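Local structure of deoxyhypusine hydroxylase (Homo sapiens, 4D4Z) at residues A28-L33 and S56-H61. The protein hydroxylates the deoxyhypusine side chain of the translation factor eIF5A with a di-iron centre, completing the formation of hypusine. Sequence-based numbering, arbitrary orientation.
With FE (Fe (III) ion), chain D.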
ATOM      1  N   ALA A  28      10.939 -14.991   2.374  1.00 17.98           N
ATOM      2  CA  ALA A  28      10.769 -15.592   3.668  1.00 16.68           C
ATOM      3  C   ALA A  28      10.476 -14.453   4.687  1.00 17.30           C
ATOM      4  O   ALA A  28       9.719 -14.596   5.673  1.00 14.84           O
ATOM      5  CB  ALA A  28      11.995 -16.296   4.066  1.00 16.75           C
ATOM      6  N   ARG A  29      11.138 -13.306   4.478  1.00 16.06           N
ATOM      7  CA  ARG A  29      10.864 -12.164   5.347  1.00 15.76           C
ATOM      8  C   ARG A  29       9.464 -11.577   5.209  1.00 15.38           C
ATOM      9  O   ARG A  29       8.841 -11.197   6.169  1.00 14.42           O
ATOM     10  CB  ARG A  29      11.987 -11.120   5.167  1.00 14.95           C
ATOM     11  CG  ARG A  29      13.337 -11.680   5.535  1.00 17.14           C
ATOM     12  CD  ARG A  29      14.380 -10.621   5.197  1.00 16.26           C
ATOM     13  NE  ARG A  29      14.458  -9.613   6.257  1.00 15.41           N
ATOM     14  CZ  ARG A  29      15.238  -8.541   6.206  1.00 15.94           C
ATOM     15  NH1 ARG A  29      15.946  -8.237   5.144  1.00 17.39           N
ATOM     16  NH2 ARG A  29      15.240  -7.727   7.210  1.00 16.21           N
ATOM     17  N   PHE A  30       8.962 -11.473   3.973  1.00 15.18           N
ATOM     18  CA  PHE A  30       7.626 -11.126   3.772  1.00 15.08           C
ATOM     19  C   PHE A  30       6.642 -12.099   4.396  1.00 16.01           C
ATOM     20  O   PHE A  30       5.635 -11.646   4.945  1.00 15.88           O
ATOM     21  CB  PHE A  30       7.328 -10.931   2.294  1.00 18.38           C
ATOM     22  CG  PHE A  30       7.869  -9.618   1.767  1.00 21.01           C
ATOM     23  CD1 PHE A  30       7.428  -8.435   2.245  1.00 26.06           C
ATOM     24  CD2 PHE A  30       8.811  -9.608   0.807  1.00 28.01           C
ATOM     25  CE1 PHE A  30       7.905  -7.232   1.724  1.00 25.62           C
ATOM     26  CE2 PHE A  30       9.310  -8.408   0.306  1.00 28.91           C
ATOM     27  CZ  PHE A  30       8.840  -7.231   0.786  1.00 26.38           C
ATOM     28  N   ARG A  31       6.894 -13.392   4.298  1.00 16.41           N
ATOM     29  CA  ARG A  31       5.982 -14.365   4.919  1.00 16.56           C
ATOM     30  C   ARG A  31       5.929 -14.147   6.442  1.00 15.42           C
ATOM     31  O   ARG A  31       4.841 -14.140   7.032  1.00 15.17           O
ATOM     32  CB  ARG A  31       6.399 -15.799   4.668  1.00 18.81           C
ATOM     33  CG  ARG A  31       6.192 -16.097   3.190  1.00 24.00           C
ATOM     34  CD  ARG A  31       6.453 -17.531   2.745  1.00 28.28           C
ATOM     35  NE  ARG A  31       6.263 -17.479   1.279  1.00 32.51           N
ATOM     36  CZ  ARG A  31       5.123 -17.575   0.595  1.00 40.38           C
ATOM     37  NH1 ARG A  31       3.954 -17.837   1.154  1.00 34.12           N
ATOM     38  NH2 ARG A  31       5.180 -17.477  -0.723  1.00 44.33           N
ATOM     39  N   ALA A  32       7.078 -13.828   7.008  1.00 12.75           N
ATOM     40  CA  ALA A  32       7.152 -13.524   8.463  1.00 13.18           C
ATOM     41  C   ALA A  32       6.348 -12.278   8.764  1.00 12.39           C
ATOM     42  O   ALA A  32       5.529 -12.214   9.712  1.00 12.21           O
ATOM     43  CB  ALA A  32       8.613 -13.379   8.880  1.00 12.62           C
ATOM     44  N   LEU A  33       6.601 -11.198   8.020  1.00 11.26           N
ATOM     45  CA  LEU A  33       5.942  -9.947   8.211  1.00 10.64           C
ATOM     46  C   LEU A  33       4.409 -10.102   8.162  1.00 12.11           C
ATOM     47  O   LEU A  33       3.707  -9.595   8.997  1.00 12.15           O
ATOM     48  CB  LEU A  33       6.340  -8.944   7.141  1.00 11.08           C
ATOM     49  CG  LEU A  33       5.584  -7.615   7.143  1.00 11.08           C
ATOM     50  CD1 LEU A  33       5.625  -6.915   8.527  1.00 11.02           C
ATOM     51  CD2 LEU A  33       6.094  -6.697   6.053  1.00 10.88           C
ATOM     52  N   SER A  56      16.348  -2.680   2.102  1.00 16.48           N
ATOM     53  CA  SER A  56      15.268  -2.806   1.097  1.00 16.00           C
ATOM     54  C   SER A  56      14.163  -1.765   1.383  1.00 15.45           C
ATOM     55  O   SER A  56      13.410  -1.908   2.366  1.00 14.95           O
ATOM     56  CB  SER A  56      14.696  -4.189   1.137  1.00 15.89           C
ATOM     57  OG  SER A  56      13.542  -4.357   0.306  1.00 15.92           O
ATOM     58  N   ALA A  57      14.013  -0.773   0.508  1.00 14.65           N
ATOM     59  CA  ALA A  57      12.877   0.148   0.570  1.00 15.61           C
ATOM     60  C   ALA A  57      11.538  -0.601   0.390  1.00 13.30           C
ATOM     61  O   ALA A  57      10.559  -0.245   1.033  1.00 12.47           O
ATOM     62  CB  ALA A  57      12.984   1.256  -0.482  1.00 16.66           C
ATOM     63  N   LEU A  58      11.532  -1.659  -0.436  1.00 12.47           N
ATOM     64  CA  LEU A  58      10.336  -2.470  -0.553  1.00 13.36           C
ATOM     65  C   LEU A  58       9.900  -3.076   0.785  1.00 14.96           C
ATOM     66  O   LEU A  58       8.728  -2.914   1.207  1.00 12.89           O
ATOM     67  CB  LEU A  58      10.461  -3.565  -1.609  1.00 15.24           C
ATOM     68  CG  LEU A  58       9.206  -4.338  -1.863  1.00 15.52           C
ATOM     69  CD1 LEU A  58       8.267  -3.466  -2.636  1.00 17.02           C
ATOM     70  CD2 LEU A  58       9.486  -5.575  -2.657  1.00 16.67           C
ATOM     71  N   LEU A  59      10.837  -3.705   1.476  1.00 12.76           N
ATOM     72  CA  LEU A  59      10.496  -4.318   2.715  1.00 13.50           C
ATOM     73  C   LEU A  59      10.082  -3.233   3.738  1.00 12.24           C
ATOM     74  O   LEU A  59       9.068  -3.371   4.447  1.00 12.38           O
ATOM     75  CB  LEU A  59      11.658  -5.162   3.273  1.00 13.84           C
ATOM     76  CG  LEU A  59      11.407  -5.821   4.633  1.00 15.45           C
ATOM     77  CD1 LEU A  59      10.286  -6.821   4.556  1.00 16.28           C
ATOM     78  CD2 LEU A  59      12.683  -6.543   5.083  1.00 18.83           C
ATOM     79  N   LYS A  60      10.873  -2.155   3.851  1.00 12.69           N
ATOM     80  CA  LYS A  60      10.577  -1.133   4.803  1.00 11.36           C
ATOM     81  C   LYS A  60       9.176  -0.539   4.648  1.00 11.39           C
ATOM     82  O   LYS A  60       8.452  -0.330   5.611  1.00 12.49           O
ATOM     83  CB  LYS A  60      11.630   0.015   4.775  1.00 12.29           C
ATOM     84  CG  LYS A  60      12.954  -0.423   5.365  1.00 13.87           C
ATOM     85  CD  LYS A  60      13.879   0.764   5.465  1.00 14.06           C
ATOM     86  CE  LYS A  60      14.315   1.232   4.138  1.00 17.34           C
ATOM     87  NZ  LYS A  60      15.227   2.408   4.258  1.00 20.29           N
ATOM     88  N   HIS A  61       8.783  -0.309   3.386  1.00 11.31           N
ATOM     89  CA  HIS A  61       7.476   0.296   3.153  1.00 11.69           C
ATOM     90  C   HIS A  61       6.348  -0.701   3.530  1.00 10.73           C
ATOM     91  O   HIS A  61       5.328  -0.311   4.031  1.00 11.29           O
ATOM     92  CB  HIS A  61       7.375   0.943   1.761  1.00 12.80           C
ATOM     93  CG  HIS A  61       6.529   0.239   0.764  1.00 12.77           C
ATOM     94  ND1 HIS A  61       6.777  -1.030   0.323  1.00 14.31           N
ATOM     95  CD2 HIS A  61       5.421   0.641   0.111  1.00 15.20           C
ATOM     96  CE1 HIS A  61       5.885  -1.373  -0.578  1.00 16.46           C
ATOM     97  NE2 HIS A  61       5.048  -0.379  -0.729  1.00 16.21           N
TER
HETATM   98 FE    FE D 302       3.576   0.069  -2.361  1.00 17.69          FE
HETATM   99  O   HOH W   1       2.867  -1.879  -2.131  1.00 17.58           O
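Leu59 pushes its forked end into the hollow between Arg29, Phe30 and Leu33, each methyl finding a different surface. CD1 sits over a face of the Phe30 ring, 4.1 Å from its centroid, a CH-pi contact, and reaches Leu33 CD2 more loosely. CD2 lies above the centre of the Arg29 guanidinium, 3.4 Å from CZ. This flat cation suits the place because its face can lie on a methyl while its N-H groups stay bonded: NE to the Leu19 carbonyl, NH1 to Asp54 in a salt bridge. A bend in the chain at chi3 turns the group over Leu59.

The far end of the Phe30 ring is the answering bump: with CG beside the backbone N (chi1 -76°), CZ lodges between Leu58 CD2, 3.9 Å away, and Leu59 CA. A long flat ring suits this place, spanning to the next helix while offering Leu59 a face. Replaced by an alanine, Phe30 would lose its ring, which would probably open a gap beside Leu58 and leave Leu59 CD1 without the face it rests on. The two segments run almost parallel, 6° apart, so helix 26-39 packs beside helix 57-70 at the start of the first HEAT-like repeat.

Ser56, at the N-cap of helix 57-70, accepts the Leu59 N-H on OG. Beyond the seam, His61 ND1 gives a nearly straight bond (171°) to Leu58 O, which lies in the imidazole plane and receives it on a lone pair. No hydrogen bond joins the two segments: van der Waals and CH-pi fit holds them, one surface being a cation's face, while the polar bond fixes the ring whose NE2 binds iron alongside His245 and Glu246.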